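PDB 2E4T: endoglucanase from Clostridium thermocellum, which hydrolyses internal beta-1,4-glucosidic bonds of cellulose and xyloglucan, here represented by its glycoside hydrolase family 44 catalytic part from a longer, multi-domain protein. Local coordinates for residues N46-Y51 and L106-A111; T85-V90 and D159-Y164; A112-A117 and P195-D200; D118-V123 and S131-E136; F93-L98 and V166-N171. One frame throughout, in Å; residues are numbered along the deposited sequence. Where two conformers were deposited one is given.

Contact 1. Residues N46-Y51 and L106-A111; sequences NRTTGY and LITLQA
Q110 and T48 meet through a single amide whose position is fixed by backbone on two sides. The Q110 chain folds at CG (chi2 65°), which swings the amide back past the end of its strand and towards the turn T48-Y51. From there NE2 donates to T48 O at 2.9 Å, in a fairly straight bond lying near the amide plane. The same nitrogen reaches T108 O in its own segment at 3.0 Å, arriving above the plane of that carbonyl. At the other end of the amide, Q110 OE1 accepts a hydrogen bond from water 1 at 2.9 Å, and this water also donates to Y51 O. Bonds at both ends set which way the amide is turned. Its stem is close as well, with Q110 CG 3.3 Å from T49 O and equally near Y51 O. The Y51 ring presents its edge to the amide, CD2 to NE2 being 4.1 Å, and the two planes stand 75° apart. Beside the amide, T48 and T108 cross at about a right angle, the hydroxyl T48 OG1 resting 3.3 Å from the methyl T108 CG2. Both hydroxyls have other partners: T48 OG1 bonds G45 O and T108 OG1 bonds F43 O. Strand 104-109 lies between strands 40-43 and 180-183 of the parallel barrel, and the turn belongs to the loop that follows 40-43. M158 and F161 of helix 158-169 cover Q110, while V89 and V90 of helix 88-99 pack against Y51.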
# COMPACT_ATOMS: atom_id res chain seq x y z
N ASN A 46 9.22 -9.98 -1.57
CA ASN A 46 10.35 -10.84 -1.19
C ASN A 46 11.48 -10.82 -2.23
O ASN A 46 12.66 -10.86 -1.83
CB ASN A 46 9.86 -12.28 -1.05
CG ASN A 46 8.98 -12.47 0.15
OD1 ASN A 46 8.94 -11.60 1.05
ND2 ASN A 46 8.32 -13.64 0.25
N ARG A 47 11.17 -10.79 -3.53
CA ARG A 47 12.22 -10.89 -4.53
C ARG A 47 13.11 -9.67 -4.53
O ARG A 47 14.23 -9.73 -5.13
CB ARG A 47 11.64 -11.06 -5.92
CG ARG A 47 11.42 -12.50 -6.34
CD ARG A 47 12.75 -13.12 -6.77
NE ARG A 47 12.54 -14.50 -7.19
CZ ARG A 47 13.46 -15.15 -7.90
NH1 ARG A 47 14.65 -14.60 -8.18
NH2 ARG A 47 13.21 -16.41 -8.32
N THR A 48 12.69 -8.55 -3.95
CA THR A 48 13.50 -7.35 -4.04
C THR A 48 14.64 -7.27 -3.01
O THR A 48 15.56 -6.50 -3.21
CB THR A 48 12.63 -6.08 -4.00
OG1 THR A 48 12.01 -5.93 -2.73
CG2 THR A 48 11.61 -6.09 -5.13
N THR A 49 14.62 -8.13 -1.98
CA THR A 49 15.66 -8.04 -0.95
C THR A 49 17.06 -8.32 -1.51
O THR A 49 18.02 -7.64 -1.17
CB THR A 49 15.31 -9.02 0.19
OG1 THR A 49 14.12 -8.56 0.82
CG2 THR A 49 16.48 -9.13 1.19
N GLY A 50 17.14 -9.36 -2.37
CA GLY A 50 18.43 -9.79 -2.90
C GLY A 50 18.68 -9.35 -4.33
O GLY A 50 19.59 -9.86 -5.00
N TYR A 51 17.86 -8.41 -4.85
CA TYR A 51 18.04 -7.89 -6.19
C TYR A 51 19.33 -7.07 -6.30
O TYR A 51 19.57 -6.17 -5.50
CB TYR A 51 16.83 -6.98 -6.54
CG TYR A 51 17.02 -6.21 -7.83
CD1 TYR A 51 16.99 -6.86 -9.08
CD2 TYR A 51 17.28 -4.84 -7.80
CE1 TYR A 51 17.18 -6.15 -10.25
CE2 TYR A 51 17.50 -4.12 -8.98
CZ TYR A 51 17.48 -4.79 -10.20
OH TYR A 51 17.73 -4.06 -11.34
N LEU A 106 7.54 3.68 -6.32
CA LEU A 106 8.24 3.35 -5.08
C LEU A 106 9.15 2.16 -5.36
O LEU A 106 8.68 1.09 -5.75
CB LEU A 106 7.20 2.98 -4.02
CG LEU A 106 7.74 2.42 -2.71
CD1 LEU A 106 8.68 3.42 -2.03
CD2 LEU A 106 6.59 2.08 -1.77
N ILE A 107 10.48 2.39 -5.24
CA ILE A 107 11.47 1.36 -5.54
C ILE A 107 12.11 0.86 -4.24
O ILE A 107 12.67 1.65 -3.47
CB ILE A 107 12.55 1.92 -6.50
CG1 ILE A 107 11.95 2.32 -7.84
CG2 ILE A 107 13.71 0.92 -6.66
CD1 ILE A 107 11.17 1.24 -8.57
N THR A 108 12.09 -0.46 -4.06
CA THR A 108 12.78 -1.04 -2.89
C THR A 108 14.27 -1.08 -3.13
O THR A 108 14.76 -1.57 -4.18
CB THR A 108 12.23 -2.42 -2.62
OG1 THR A 108 10.82 -2.30 -2.27
CG2 THR A 108 12.94 -3.09 -1.44
N LEU A 109 15.00 -0.60 -2.12
CA LEU A 109 16.45 -0.71 -2.03
C LEU A 109 16.78 -1.84 -1.03
O LEU A 109 15.97 -2.27 -0.22
CB LEU A 109 17.07 0.62 -1.58
CG LEU A 109 16.76 1.79 -2.52
CD1 LEU A 109 17.38 3.07 -1.92
CD2 LEU A 109 17.29 1.53 -3.93
N GLN A 110 18.06 -2.30 -1.12
CA GLN A 110 18.47 -3.54 -0.49
C GLN A 110 19.25 -3.26 0.80
O GLN A 110 20.30 -2.60 0.78
CB GLN A 110 19.34 -4.31 -1.50
CG GLN A 110 18.54 -4.81 -2.70
CD GLN A 110 17.94 -3.73 -3.58
OE1 GLN A 110 18.65 -2.80 -4.02
NE2 GLN A 110 16.63 -3.84 -3.85
N ALA A 111 18.73 -3.77 1.92
CA ALA A 111 19.29 -3.51 3.21
C ALA A 111 19.62 -4.77 4.02
O ALA A 111 20.30 -4.68 5.04
CB ALA A 111 18.43 -2.57 4.06
O HOH W 1 20.69 -3.70 -5.85

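Contact 2. Residues T85-V90 and D159-Y164; sequences TPASVV and DEFVNY
A87 and P86 form a small ridge that fits against two aromatic rings, F161 and Y164, placed three residues apart on one side of helix 158-169. The methyl of A87 is the central bump: its CB lies 4.0 Å from F161 CE1 and is equally close to Y164 CD2, so it fills the hollow between the rings, meeting each obliquely. P86 settles over one face of the Y164 ring, with CB 4.1 Å from CE1. Farther out, the methyl T85 CG2 comes to 3.8 Å from Y164 OH, the two side chains crossing at about a right angle, while T85 OG1 turns elsewhere, to E82. On the other flank V90 CG2 lies at the edge of the F161 ring, in its plane, 4.0 Å from CZ. Both aromatic side chains extend directly away from their backbone nitrogens (chi1 179° for F161, -178° for Y164), which carries the rings across toward the turn and the start of helix 88-99. The ridge owes its form to a type II turn from T85 to S88, closed by S88 N to T85 O at 3.1 Å; A87 takes positive phi there and occupies the N-cap position of helix 88-99. W53 stacks on F161. The two helices are consecutive outer helices of the barrel, the first leading into strand 104-109 and the second coming after it, and that strand lies beneath both, I107 touching V90 and L109 touching F161.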
# COMPACT_ATOMS: atom_id res chain seq x y z
N THR A 85 21.99 -4.66 -18.86
CA THR A 85 22.08 -3.23 -18.61
C THR A 85 21.74 -2.96 -17.16
O THR A 85 20.71 -3.50 -16.64
CB THR A 85 21.12 -2.47 -19.51
OG1 THR A 85 21.43 -2.80 -20.85
CG2 THR A 85 21.15 -0.97 -19.32
N PRO A 86 22.57 -2.21 -16.43
CA PRO A 86 22.29 -1.93 -15.02
C PRO A 86 20.86 -1.44 -14.83
O PRO A 86 20.35 -0.60 -15.59
CB PRO A 86 23.32 -0.88 -14.61
CG PRO A 86 24.50 -1.20 -15.56
CD PRO A 86 23.81 -1.54 -16.89
N ALA A 87 20.25 -1.95 -13.75
CA ALA A 87 18.93 -1.51 -13.31
C ALA A 87 17.84 -1.72 -14.33
O ALA A 87 16.74 -1.16 -14.13
CB ALA A 87 18.96 -0.03 -12.84
N SER A 88 18.03 -2.56 -15.36
CA SER A 88 16.96 -2.71 -16.37
C SER A 88 15.67 -3.25 -15.77
O SER A 88 14.57 -2.93 -16.29
CB SER A 88 17.42 -3.53 -17.55
OG SER A 88 17.72 -4.84 -17.10
N VAL A 89 15.72 -4.07 -14.72
CA VAL A 89 14.46 -4.49 -14.07
C VAL A 89 13.71 -3.23 -13.60
O VAL A 89 12.48 -3.13 -13.78
CB VAL A 89 14.78 -5.44 -12.90
CG1 VAL A 89 13.61 -5.56 -11.94
CG2 VAL A 89 15.17 -6.78 -13.44
N VAL A 90 14.41 -2.32 -12.94
CA VAL A 90 13.78 -1.14 -12.33
C VAL A 90 13.42 -0.10 -13.37
O VAL A 90 12.35 0.54 -13.27
CB VAL A 90 14.67 -0.61 -11.20
CG1 VAL A 90 14.21 0.74 -10.72
CG2 VAL A 90 14.67 -1.63 -10.05
N ASP A 159 23.74 4.06 -2.97
CA ASP A 159 23.72 5.42 -3.47
C ASP A 159 24.06 5.47 -4.98
O ASP A 159 23.52 6.31 -5.69
CB ASP A 159 24.54 6.38 -2.60
CG ASP A 159 26.02 6.06 -2.48
OD1 ASP A 159 26.53 5.04 -2.95
OD2 ASP A 159 26.68 6.96 -1.82
N GLU A 160 24.95 4.58 -5.44
CA GLU A 160 25.29 4.54 -6.84
C GLU A 160 24.08 4.11 -7.69
O GLU A 160 23.85 4.63 -8.79
CB GLU A 160 26.49 3.63 -7.06
CG GLU A 160 27.05 3.74 -8.48
CD GLU A 160 28.37 3.00 -8.61
OE1 GLU A 160 28.43 1.77 -8.26
OE2 GLU A 160 29.37 3.63 -9.06
N PHE A 161 23.28 3.16 -7.16
CA PHE A 161 22.04 2.73 -7.81
C PHE A 161 21.09 3.95 -7.93
O PHE A 161 20.54 4.24 -9.01
CB PHE A 161 21.46 1.61 -6.96
CG PHE A 161 20.14 0.97 -7.37
CD1 PHE A 161 19.55 1.13 -8.62
CD2 PHE A 161 19.54 0.14 -6.42
CE1 PHE A 161 18.35 0.50 -8.89
CE2 PHE A 161 18.34 -0.51 -6.71
CZ PHE A 161 17.75 -0.33 -7.94
N VAL A 162 20.84 4.64 -6.81
CA VAL A 162 19.97 5.82 -6.85
C VAL A 162 20.52 6.85 -7.83
O VAL A 162 19.77 7.47 -8.60
CB VAL A 162 19.75 6.39 -5.44
CG1 VAL A 162 18.96 7.69 -5.50
CG2 VAL A 162 19.02 5.36 -4.59
N ASN A 163 21.84 7.07 -7.83
CA ASN A 163 22.42 8.04 -8.76
C ASN A 163 22.11 7.64 -10.23
O ASN A 163 21.83 8.52 -11.07
CB ASN A 163 23.95 8.11 -8.54
CG ASN A 163 24.58 9.07 -9.50
OD1 ASN A 163 24.43 10.31 -9.34
ND2 ASN A 163 25.24 8.56 -10.54
N TYR A 164 22.18 6.35 -10.55
CA TYR A 164 21.87 5.90 -11.91
C TYR A 164 20.43 6.28 -12.28
O TYR A 164 20.15 6.77 -13.40
CB TYR A 164 22.11 4.39 -12.00
CG TYR A 164 21.88 3.82 -13.37
CD1 TYR A 164 22.97 3.63 -14.21
CD2 TYR A 164 20.61 3.44 -13.83
CE1 TYR A 164 22.82 3.11 -15.49
CE2 TYR A 164 20.48 2.92 -15.12
CZ TYR A 164 21.59 2.77 -15.96
OH TYR A 164 21.37 2.25 -17.23

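Contact 3. Residues A112-A117 and P195-D200; sequences AGYVSA and PRIHPD
A112 and H198 bring their CA atoms within 6.2 Å, as the chain, bent by positive phi at G113 just before strand 114-116, passes the loop holding I197. The side chain of I197 does most of the filling. Its CG2, anti to the backbone N, is pressed 3.8 Å from the methyl A112 CB and also touches Y114 CB at 4.1 Å. The other branch reaches farther along, I197 CD1 lying 3.8 Å from Y114 O. H198 comes in edge-on: A112 O sits in the plane of the imidazole, 3.2 Å from CD2. That ring is steadied by E206, which is bonded to NE2, and by a weak bond from ND1 to D200 O. Water 2 joins the two backbones, donating to A112 O and I197 O at 2.8 Å each, and it lies in plane at the edge of the Y114 ring. Beyond, W134 packs on I197, and D184 accepts a hydrogen bond from the backbone N of A112. Such packing belongs to the beta-alpha loops of a TIM barrel: one loop follows strand 104-109, the other follows the adjacent strand 180-183, and the two join above the C-terminal ends of these strands.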
# COMPACT_ATOMS: atom_id res chain seq x y z
N ALA A 112 19.13 -5.94 3.62
CA ALA A 112 19.36 -7.16 4.41
C ALA A 112 20.86 -7.49 4.48
O ALA A 112 21.28 -8.13 5.45
CB ALA A 112 18.57 -8.32 3.85
N GLY A 113 21.63 -7.09 3.49
CA GLY A 113 23.08 -7.03 3.60
C GLY A 113 23.84 -7.49 2.38
O GLY A 113 25.00 -7.11 2.21
N TYR A 114 23.19 -8.32 1.54
CA TYR A 114 23.85 -8.91 0.38
C TYR A 114 22.81 -9.04 -0.75
O TYR A 114 21.58 -9.12 -0.47
CB TYR A 114 24.36 -10.32 0.71
CG TYR A 114 25.46 -10.31 1.75
CD1 TYR A 114 26.81 -10.26 1.36
CD2 TYR A 114 25.18 -10.31 3.11
CE1 TYR A 114 27.82 -10.20 2.31
CE2 TYR A 114 26.18 -10.23 4.08
CZ TYR A 114 27.51 -10.18 3.64
OH TYR A 114 28.51 -10.11 4.60
N VAL A 115 23.31 -9.13 -1.96
CA VAL A 115 22.46 -9.31 -3.14
C VAL A 115 23.10 -10.39 -4.04
O VAL A 115 24.33 -10.66 -3.97
CB VAL A 115 22.27 -7.99 -3.95
CG1 VAL A 115 21.47 -7.00 -3.08
CG2 VAL A 115 23.58 -7.40 -4.39
N SER A 116 22.28 -11.00 -4.89
CA SER A 116 22.77 -12.10 -5.72
C SER A 116 23.96 -11.69 -6.58
O SER A 116 23.90 -10.69 -7.34
CB SER A 116 21.66 -12.53 -6.69
OG SER A 116 20.59 -13.15 -5.98
N ALA A 117 25.02 -12.51 -6.56
CA ALA A 117 26.16 -12.28 -7.44
C ALA A 117 25.95 -12.83 -8.84
O ALA A 117 26.71 -12.45 -9.75
CB ALA A 117 27.41 -12.95 -6.85
N PRO A 195 17.10 -16.62 4.66
CA PRO A 195 18.12 -17.06 5.62
C PRO A 195 19.54 -17.16 5.03
O PRO A 195 20.50 -17.16 5.79
CB PRO A 195 17.59 -18.45 6.06
CG PRO A 195 16.83 -18.94 4.84
CD PRO A 195 16.09 -17.68 4.37
N ARG A 196 19.65 -17.32 3.71
CA ARG A 196 20.98 -17.41 3.08
C ARG A 196 21.62 -16.04 2.93
O ARG A 196 22.84 -15.98 2.65
CB ARG A 196 20.92 -18.11 1.71
CG ARG A 196 20.18 -19.38 1.55
CD ARG A 196 20.85 -20.70 1.98
NE ARG A 196 20.10 -21.82 2.27
CZ ARG A 196 19.63 -22.17 3.43
NH1 ARG A 196 19.64 -21.52 4.61
NH2 ARG A 196 18.96 -23.28 3.34
N ILE A 197 20.84 -14.97 3.09
CA ILE A 197 21.37 -13.60 3.16
C ILE A 197 21.56 -13.15 4.59
O ILE A 197 22.59 -12.54 4.94
CB ILE A 197 20.39 -12.62 2.42
CG1 ILE A 197 20.31 -12.96 0.95
CG2 ILE A 197 20.87 -11.15 2.66
CD1 ILE A 197 19.34 -12.11 0.15
N HIS A 198 20.56 -13.43 5.45
CA HIS A 198 20.49 -12.83 6.78
C HIS A 198 19.97 -13.88 7.75
O HIS A 198 18.81 -13.84 8.19
CB HIS A 198 19.56 -11.62 6.74
CG HIS A 198 19.61 -10.75 7.95
ND1 HIS A 198 19.17 -11.12 9.20
CD2 HIS A 198 20.06 -9.49 8.07
CE1 HIS A 198 19.37 -10.12 10.06
NE2 HIS A 198 19.90 -9.11 9.37
N PRO A 199 20.81 -14.86 8.11
CA PRO A 199 20.36 -15.97 8.93
C PRO A 199 19.89 -15.59 10.33
O PRO A 199 19.08 -16.33 10.92
CB PRO A 199 21.59 -16.90 9.01
CG PRO A 199 22.79 -15.97 8.74
CD PRO A 199 22.23 -15.04 7.67
N ASP A 200 20.43 -14.53 10.91
CA ASP A 200 20.10 -14.19 12.28
C ASP A 200 18.78 -13.39 12.32
O ASP A 200 18.51 -12.57 11.42
CB ASP A 200 21.23 -13.40 12.92
CG ASP A 200 22.53 -14.21 13.00
OD1 ASP A 200 22.45 -15.47 13.10
OD2 ASP A 200 23.62 -13.56 12.99
O HOH W 2 23.25 -10.01 6.05

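Contact 4. Residues D118-V123 and S131-E136; sequences DGNGPV and SSRWKE
R133 and D118 form a two-pronged, side-on salt bridge, and acceptors are at hand for all five N-H groups of the guanidinium. NE donates to D118 OD2 at 2.8 Å and NH2 to OD1 at 2.9 Å, both on the syn side of the carboxylate, with the two flat groups only 21° from coplanar. The remaining donors turn to backbone: NH2 also bonds G121 O at 3.1 Å, and NH1 bonds P122 O at 2.8 Å. In each case the nitrogen stands above the carbonyl plane. NH1 is shared with a second acid, E127. The arginine reaches these partners because its chain curls at both chi2 and chi3. D118 is equally well supplied, since OD1 accepts from N120 N at 2.9 Å on its anti side, an Asx turn that draws the loop round the acid. Water 4 donates to OD2 at 2.7 Å and to S132 O, tying the carboxylate to the opposite backbone. S131 OG accepts from R133 N at 3.1 Å, an ST turn. Apolar cover comes from V123, whose CG2 lies over one face of the guanidinium while V123 CG1 packs 3.8 Å from W134 CZ2. The bonds of R133 thus join the loop before strand 134-138 to the segment carrying strand 121-122. Strand 121-122 borders strand 67-69, with a classic beta bulge where N120 and G121 face S68; strand 134-138 lies between 114-116 and 155-157, and W134 packs back on S116 and Y114.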
# COMPACT_ATOMS: atom_id res chain seq x y z
N ASP A 118 25.02 -13.77 -9.00
CA ASP A 118 24.92 -14.57 -10.20
C ASP A 118 23.46 -15.00 -10.36
O ASP A 118 22.61 -14.75 -9.49
CB ASP A 118 25.88 -15.78 -10.14
CG ASP A 118 25.54 -16.68 -8.94
OD1 ASP A 118 24.41 -17.20 -8.89
OD2 ASP A 118 26.43 -16.82 -8.03
N GLY A 119 23.20 -15.67 -11.48
CA GLY A 119 21.91 -16.28 -11.75
C GLY A 119 22.03 -17.79 -11.89
O GLY A 119 21.36 -18.41 -12.71
N ASN A 120 22.86 -18.42 -11.05
CA ASN A 120 23.28 -19.80 -11.30
C ASN A 120 22.44 -20.86 -10.64
O ASN A 120 22.73 -22.04 -10.87
CB ASN A 120 24.75 -20.04 -10.85
CG ASN A 120 25.73 -19.12 -11.42
OD1 ASN A 120 25.51 -18.63 -12.48
ND2 ASN A 120 26.90 -18.95 -10.76
N GLY A 121 21.37 -20.51 -9.93
CA GLY A 121 20.50 -21.51 -9.35
C GLY A 121 20.61 -21.49 -7.82
O GLY A 121 20.93 -20.45 -7.18
N PRO A 122 20.31 -22.61 -7.19
CA PRO A 122 20.16 -22.63 -5.73
C PRO A 122 21.45 -22.23 -5.00
O PRO A 122 22.55 -22.70 -5.35
CB PRO A 122 19.79 -24.09 -5.40
CG PRO A 122 20.42 -24.87 -6.56
CD PRO A 122 20.13 -23.97 -7.77
N VAL A 123 21.26 -21.44 -3.95
CA VAL A 123 22.34 -21.08 -3.03
C VAL A 123 22.25 -22.01 -1.83
O VAL A 123 21.23 -22.06 -1.15
CB VAL A 123 22.22 -19.60 -2.59
CG1 VAL A 123 23.29 -19.28 -1.60
CG2 VAL A 123 22.30 -18.67 -3.82
N SER A 131 29.73 -15.18 0.61
CA SER A 131 30.27 -16.28 -0.19
C SER A 131 30.37 -15.80 -1.63
O SER A 131 29.87 -14.70 -1.97
CB SER A 131 29.41 -17.54 -0.10
OG SER A 131 28.27 -17.38 -0.95
N SER A 132 30.90 -16.65 -2.50
CA SER A 132 30.99 -16.31 -3.91
C SER A 132 29.62 -16.07 -4.53
O SER A 132 29.54 -15.47 -5.63
CB SER A 132 31.68 -17.44 -4.70
OG SER A 132 30.90 -18.60 -4.70
N ARG A 133 28.54 -16.54 -3.88
CA ARG A 133 27.20 -16.39 -4.45
C ARG A 133 26.60 -14.99 -4.20
O ARG A 133 25.51 -14.73 -4.73
CB ARG A 133 26.26 -17.45 -3.88
CG ARG A 133 26.77 -18.88 -4.06
CD ARG A 133 27.05 -19.27 -5.50
NE ARG A 133 25.91 -19.06 -6.38
CZ ARG A 133 24.84 -19.85 -6.46
NH1 ARG A 133 24.75 -20.93 -5.69
NH2 ARG A 133 23.85 -19.52 -7.30
N TRP A 134 27.28 -14.16 -3.42
CA TRP A 134 26.69 -12.89 -2.99
C TRP A 134 27.66 -11.76 -3.16
O TRP A 134 28.90 -11.93 -3.02
CB TRP A 134 26.32 -13.01 -1.48
CG TRP A 134 25.37 -14.10 -1.16
CD1 TRP A 134 25.66 -15.28 -0.55
CD2 TRP A 134 23.96 -14.13 -1.44
NE1 TRP A 134 24.55 -16.05 -0.40
CE2 TRP A 134 23.47 -15.37 -0.95
CE3 TRP A 134 23.08 -13.26 -2.10
CZ2 TRP A 134 22.13 -15.71 -1.07
CZ3 TRP A 134 21.76 -13.62 -2.24
CH2 TRP A 134 21.29 -14.84 -1.71
N LYS A 135 27.10 -10.56 -3.32
CA LYS A 135 27.86 -9.32 -3.20
C LYS A 135 27.37 -8.57 -1.96
O LYS A 135 26.15 -8.54 -1.69
CB LYS A 135 27.66 -8.43 -4.43
CG LYS A 135 28.09 -9.06 -5.73
CD LYS A 135 29.55 -9.44 -5.79
CE LYS A 135 29.95 -10.04 -7.14
NZ LYS A 135 31.41 -10.41 -7.13
N GLU A 136 28.30 -8.00 -1.20
CA GLU A 136 27.95 -7.23 -0.03
C GLU A 136 27.41 -5.85 -0.43
O GLU A 136 28.03 -5.17 -1.25
CB GLU A 136 29.22 -7.06 0.85
CG GLU A 136 28.92 -6.30 2.16
CD GLU A 136 30.15 -5.97 2.95
OE1 GLU A 136 31.08 -6.81 3.02
OE2 GLU A 136 30.20 -4.84 3.53
O HOH W 3 23.67 -15.71 -6.43
O HOH W 4 29.04 -16.30 -8.24

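Contact 5. Residues F93-L98 and V166-N171; sequences FHDKAL and VNKYGN
H94 and Y169 form the aromatic part of this contact, a T-shaped stack in which the histidine edge points into the tyrosine face. The centroids are 4.5 Å apart with the planes at 89°, and H94 CD2 lies 3.3 Å above the ring, over its centre. Both imidazole nitrogens are engaged elsewhere, ND1 with T105 OG1 and NE2 with T176 O, which fixes the rotation of the ring and leaves its carbon edge for the tyrosine. The opposite face of Y169 is covered by CG of its neighbour K168. Among the polar links, Y169 OH donates to D95 OD1 at 2.7 Å, approaching from above the carboxylate plane. K168 NZ adds a salt bridge to the same oxygen, with a weak hydrogen bond of 3.3 Å; the lysine has a second conformer, so this pairing is tentative. Water 5 donates to D95 OD2 at 2.7 Å and is only weakly held by the lysine. Apolar packing is slight, L98 CD1 standing 4.2 Å from Y169 CE1. Helix 158-169 ends here, G170 leaving it with positive phi. Side-by-side packing of this kind, between consecutive outer helices, is a regular feature of the beta/alpha barrel.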
# COMPACT_ATOMS: atom_id res chain seq x y z
N PHE A 93 10.39 -1.27 -15.07
CA PHE A 93 9.26 -1.11 -14.17
C PHE A 93 8.78 0.35 -14.16
O PHE A 93 7.56 0.63 -14.27
CB PHE A 93 9.72 -1.53 -12.75
CG PHE A 93 8.62 -1.55 -11.75
CD1 PHE A 93 7.95 -2.73 -11.47
CD2 PHE A 93 8.26 -0.40 -11.01
CE1 PHE A 93 6.89 -2.75 -10.52
CE2 PHE A 93 7.25 -0.41 -10.07
CZ PHE A 93 6.56 -1.59 -9.84
N HIS A 94 9.72 1.30 -14.02
CA HIS A 94 9.35 2.70 -14.01
C HIS A 94 8.89 3.19 -15.38
O HIS A 94 7.94 3.98 -15.49
CB HIS A 94 10.48 3.54 -13.43
CG HIS A 94 10.11 4.98 -13.22
ND1 HIS A 94 8.96 5.37 -12.51
CD2 HIS A 94 10.77 6.11 -13.59
CE1 HIS A 94 8.97 6.70 -12.48
NE2 HIS A 94 10.05 7.17 -13.13
N ASP A 95 9.56 2.73 -16.45
CA ASP A 95 9.11 3.14 -17.79
C ASP A 95 7.65 2.69 -18.00
O ASP A 95 6.85 3.45 -18.59
CB ASP A 95 9.98 2.51 -18.87
CG ASP A 95 11.37 3.08 -18.98
OD1 ASP A 95 11.66 4.14 -18.40
OD2 ASP A 95 12.16 2.46 -19.76
N LYS A 96 7.32 1.46 -17.58
CA LYS A 96 5.94 1.00 -17.73
C LYS A 96 5.00 1.90 -16.91
O LYS A 96 3.92 2.32 -17.42
CB LYS A 96 5.79 -0.44 -17.28
CG LYS A 96 6.28 -1.46 -18.33
CD LYS A 96 6.15 -2.88 -17.79
CE LYS A 96 6.24 -3.93 -18.87
NZ LYS A 96 6.04 -5.30 -18.30
N ALA A 97 5.35 2.21 -15.67
CA ALA A 97 4.50 3.08 -14.84
C ALA A 97 4.31 4.43 -15.50
O ALA A 97 3.16 4.94 -15.60
CB ALA A 97 5.14 3.24 -13.45
N LEU A 98 5.39 5.07 -15.98
CA LEU A 98 5.27 6.36 -16.66
C LEU A 98 4.35 6.22 -17.89
O LEU A 98 3.53 7.13 -18.17
CB LEU A 98 6.64 6.87 -17.09
CG LEU A 98 7.59 7.28 -15.96
CD1 LEU A 98 8.95 7.61 -16.56
CD2 LEU A 98 7.04 8.42 -15.13
N VAL A 166 18.47 8.66 -10.82
CA VAL A 166 18.31 10.12 -10.89
C VAL A 166 18.93 10.67 -12.18
O VAL A 166 18.37 11.58 -12.81
CB VAL A 166 18.96 10.78 -9.65
CG1 VAL A 166 19.03 12.29 -9.77
CG2 VAL A 166 18.16 10.37 -8.42
N ASN A 167 20.07 10.12 -12.60
CA ASN A 167 20.66 10.51 -13.87
C ASN A 167 19.69 10.28 -15.03
O ASN A 167 19.58 11.10 -15.95
CB ASN A 167 21.97 9.75 -14.07
CG ASN A 167 22.62 10.11 -15.39
OD1 ASN A 167 22.47 9.33 -16.36
ND2 ASN A 167 23.20 11.26 -15.49
N LYS A 168 19.00 9.13 -15.00
CA LYS A 168 18.11 8.78 -16.10
C LYS A 168 16.81 9.59 -16.09
O LYS A 168 16.33 10.00 -17.14
CB LYS A 168 17.82 7.29 -16.08
CG LYS A 168 16.95 6.84 -17.23
CD LYS A 168 16.86 5.32 -17.31
CE LYS A 168 15.86 4.84 -18.41
NZ LYS A 168 14.65 5.65 -18.40
N TYR A 169 16.21 9.74 -14.91
CA TYR A 169 14.83 10.20 -14.80
C TYR A 169 14.68 11.59 -14.23
O TYR A 169 13.54 12.10 -14.20
CB TYR A 169 14.01 9.22 -13.95
CG TYR A 169 13.84 7.88 -14.59
CD1 TYR A 169 13.14 7.75 -15.76
CD2 TYR A 169 14.39 6.74 -14.01
CE1 TYR A 169 12.95 6.50 -16.36
CE2 TYR A 169 14.20 5.50 -14.56
CZ TYR A 169 13.51 5.38 -15.76
OH TYR A 169 13.32 4.11 -16.27
N GLY A 170 15.74 12.18 -13.70
CA GLY A 170 15.61 13.36 -12.88
C GLY A 170 15.38 12.97 -11.40
O GLY A 170 14.98 11.83 -11.11
N ASN A 171 15.54 13.92 -10.50
CA ASN A 171 15.29 13.66 -9.10
C ASN A 171 13.78 13.60 -8.81
O ASN A 171 12.92 13.88 -9.67
CB ASN A 171 16.07 14.63 -8.22
CG ASN A 171 15.53 16.07 -8.27
OD1 ASN A 171 14.34 16.28 -8.20
ND2 ASN A 171 16.38 17.05 -8.52
O HOH W 5 13.93 4.04 -21.13

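Contacts 1, 2 and 5 gather round strand 104-109 of the TIM-like barrel, and contacts 3 and 4 lie in the loops beyond its end. Contacts 2 and 5 share helices 88-99 and 158-169, their centres about 10 Å apart. Contact 1 is centred about 12 Å from contacts 2 and 3, touching both. Contacts 3 and 4, about 10 Å apart, share the sheet containing 114-116 and 134-138. Along the chain, contact 1 closes before contacts 3 and 4 open, contacts 2 and 5 cross, and contact 4 is nested inside the loops closed by 2, 3 and 5. The calcium ion lies about 10 to 12 Å from side chains of contacts 1 to 4, while contact 5 is away from it.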